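Local coordinates for uncharacterized protein (Bacteroides eggerthii, PDB 4FTD), which is of unknown function but pairs an immunoglobulin-like domain with a six-bladed beta-propeller and may act in carbohydrate metabolism, at residues P319-D324 with K330-I335. Sequence-based numbering, arbitrary orientation.
Sequences PVTLVD and KYKSKI
The outer beta hairpin of one blade of the six-bladed propeller pairs strand 318-323 with the edge strand 329-332 of a four-stranded antiparallel sheet; Leu322 meets Tyr331 and Thr321 meets Lys332. Leu322 and Tyr331 form a hydrogen-bonded pair, Leu322 N giving to Tyr331 O at 2.8 Å. In return Leu322 O takes two donors, Tyr331 N and Lys330 N, because both residues face Leu322 in a classic beta bulge; the second bond, Lys330 N to Leu322 O, is 2.8 Å long. Near the turn, Lys330 NZ makes a long salt bridge of 3.3 Å to Asp324 OD2, meeting it on the anti side and 28° out of the carboxylate plane, while Asp324 OD1 accepts from Ser326 N and Gly328 N.

Leu322, buried and apolar, suits the face under helix 381-390: with CG anti to the backbone N (chi1 -178°) its side chain packs on Ile381 and Glu382. Tyr331 reaches the same helix, its OH bonding Asp389. On the other face of the sheet Thr321 OG1 touches Lys332 CG at 3.7 Å, a van der Waals contact, and is itself hydrogen-bonded to Pro319 O; the exposed Lys332 chain runs on past the Pro319 ring, its CD 4.2 Å from Pro319 CG.

Beyond Lys332 the chain leaves the strand, yet backbone hydrogen bonds continue: Val320 N donates to Ile335 O at 2.9 Å, and the two beta-branched side chains lie alongside, pointing the same way and both packing on Leu353. Serine suits its place because its short side chain carries a hydroxyl that can both give and accept: with OG between the backbone N and the carbonyl carbon (chi1 82°), Ser333 OG gives to Val320 O at 2.8 Å, the same oxygen that takes Ser333 N, and accepts from Ile335 N at 3.1 Å, closing an ST turn.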
loop_
_atom_site.group_PDB
_atom_site.type_symbol
_atom_site.label_atom_id
_atom_site.label_comp_id
_atom_site.label_asym_id
_atom_site.label_seq_id
_atom_site.Cartn_x
_atom_site.Cartn_y
_atom_site.Cartn_z
ATOM N N PRO A 319 10.187 9.270 13.205
ATOM C CA PRO A 319 9.422 9.455 11.963
ATOM C C PRO A 319 10.091 8.722 10.812
ATOM O O PRO A 319 11.294 8.503 10.870
ATOM C CB PRO A 319 9.509 10.967 11.700
ATOM C CG PRO A 319 9.970 11.574 12.957
ATOM C CD PRO A 319 10.745 10.536 13.699
ATOM N N VAL A 320 9.307 8.385 9.786
ATOM C CA VAL A 320 9.770 7.717 8.565
ATOM C C VAL A 320 10.934 8.541 7.987
ATOM O O VAL A 320 10.787 9.729 7.670
ATOM C CB VAL A 320 8.614 7.531 7.547
ATOM C CG1 VAL A 320 9.130 7.002 6.221
ATOM C CG2 VAL A 320 7.556 6.577 8.115
ATOM N N THR A 321 12.098 7.907 7.912
ATOM C CA THR A 321 13.353 8.549 7.529
ATOM C C THR A 321 14.019 7.740 6.422
ATOM O O THR A 321 14.195 6.515 6.543
ATOM C CB THR A 321 14.315 8.624 8.762
ATOM O OG1 THR A 321 13.695 9.321 9.867
ATOM C CG2 THR A 321 15.648 9.266 8.404
ATOM N N LEU A 322 14.415 8.430 5.364
ATOM C CA LEU A 322 15.181 7.841 4.290
ATOM C C LEU A 322 16.632 7.718 4.800
ATOM O O LEU A 322 17.203 8.704 5.276
ATOM C CB LEU A 322 15.122 8.739 3.043
ATOM C CG LEU A 322 15.841 8.276 1.770
ATOM C CD1 LEU A 322 15.154 7.020 1.270
ATOM C CD2 LEU A 322 15.847 9.351 0.679
ATOM N N VAL A 323 17.209 6.523 4.678
ATOM C CA VAL A 323 18.585 6.226 5.104
ATOM C C VAL A 323 19.344 5.396 4.067
ATOM O O VAL A 323 18.739 4.779 3.215
ATOM C CB VAL A 323 18.578 5.463 6.457
ATOM C CG1 VAL A 323 17.844 6.275 7.531
ATOM C CG2 VAL A 323 17.919 4.104 6.299
ATOM N N ASP A 324 20.674 5.401 4.130
ATOM C CA ASP A 324 21.499 4.528 3.270
ATOM C C ASP A 324 21.564 3.127 3.874
ATOM O O ASP A 324 20.950 2.880 4.919
ATOM C CB ASP A 324 22.906 5.155 3.018
ATOM C CG ASP A 324 23.725 5.334 4.290
ATOM O OD1 ASP A 324 23.586 4.517 5.249
ATOM O OD2 ASP A 324 24.520 6.298 4.322
ATOM N N LYS A 330 19.459 10.295 5.567
ATOM C CA LYS A 330 19.429 11.135 4.350
ATOM C C LYS A 330 18.314 12.161 4.467
ATOM O O LYS A 330 18.511 13.285 4.092
ATOM C CB LYS A 330 19.244 10.287 3.068
ATOM C CG LYS A 330 20.507 10.020 2.247
ATOM C CD LYS A 330 21.650 9.374 3.041
ATOM C CE LYS A 330 22.949 9.330 2.236
ATOM N NZ LYS A 330 24.161 9.316 3.104
ATOM N N TYR A 331 17.123 11.767 4.942
ATOM C CA TYR A 331 16.014 12.720 5.077
ATOM C C TYR A 331 14.955 12.255 6.072
ATOM O O TYR A 331 14.379 11.222 5.880
ATOM C CB TYR A 331 15.371 13.010 3.693
ATOM C CG TYR A 331 14.300 14.063 3.764
ATOM C CD1 TYR A 331 14.630 15.419 3.761
ATOM C CD2 TYR A 331 12.961 13.717 3.879
ATOM C CE1 TYR A 331 13.649 16.400 3.862
ATOM C CE2 TYR A 331 11.967 14.696 3.985
ATOM C CZ TYR A 331 12.324 16.028 3.980
ATOM O OH TYR A 331 11.354 16.970 4.088
ATOM N N LYS A 332 14.671 13.081 7.083
ATOM C CA LYS A 332 13.652 12.804 8.079
ATOM C C LYS A 332 12.350 13.432 7.619
ATOM O O LYS A 332 12.294 14.615 7.453
ATOM C CB LYS A 332 14.059 13.367 9.446
ATOM C CG LYS A 332 13.144 12.914 10.566
ATOM C CD LYS A 332 13.637 13.289 11.949
ATOM C CE LYS A 332 13.316 14.718 12.301
ATOM N NZ LYS A 332 13.271 14.844 13.779
ATOM N N SER A 333 11.305 12.644 7.393
ATOM C CA SER A 333 9.997 13.180 6.970
ATOM C C SER A 333 9.119 13.515 8.170
ATOM O O SER A 333 9.512 13.313 9.333
ATOM C CB SER A 333 9.269 12.188 6.057
ATOM O OG SER A 333 8.599 11.178 6.799
ATOM N N LYS A 334 7.915 13.994 7.877
ATOM C CA LYS A 334 6.918 14.312 8.902
ATOM C C LYS A 334 5.952 13.156 9.164
ATOM O O LYS A 334 5.110 13.283 10.033
ATOM C CB LYS A 334 6.116 15.563 8.507
ATOM C CG LYS A 334 6.946 16.816 8.469
ATOM C CD LYS A 334 6.173 17.966 7.818
ATOM C CE LYS A 334 6.896 19.298 7.930
ATOM N NZ LYS A 334 6.196 20.320 7.103
ATOM N N ILE A 335 6.062 12.044 8.430
ATOM C CA ILE A 335 5.194 10.876 8.657
ATOM C C ILE A 335 5.646 10.185 9.959
ATOM O O ILE A 335 6.716 9.623 10.007
ATOM C CB ILE A 335 5.201 9.926 7.448
ATOM C CG1 ILE A 335 4.618 10.671 6.228
ATOM C CG2 ILE A 335 4.378 8.668 7.736
ATOM C CD1 ILE A 335 4.845 10.008 4.894
#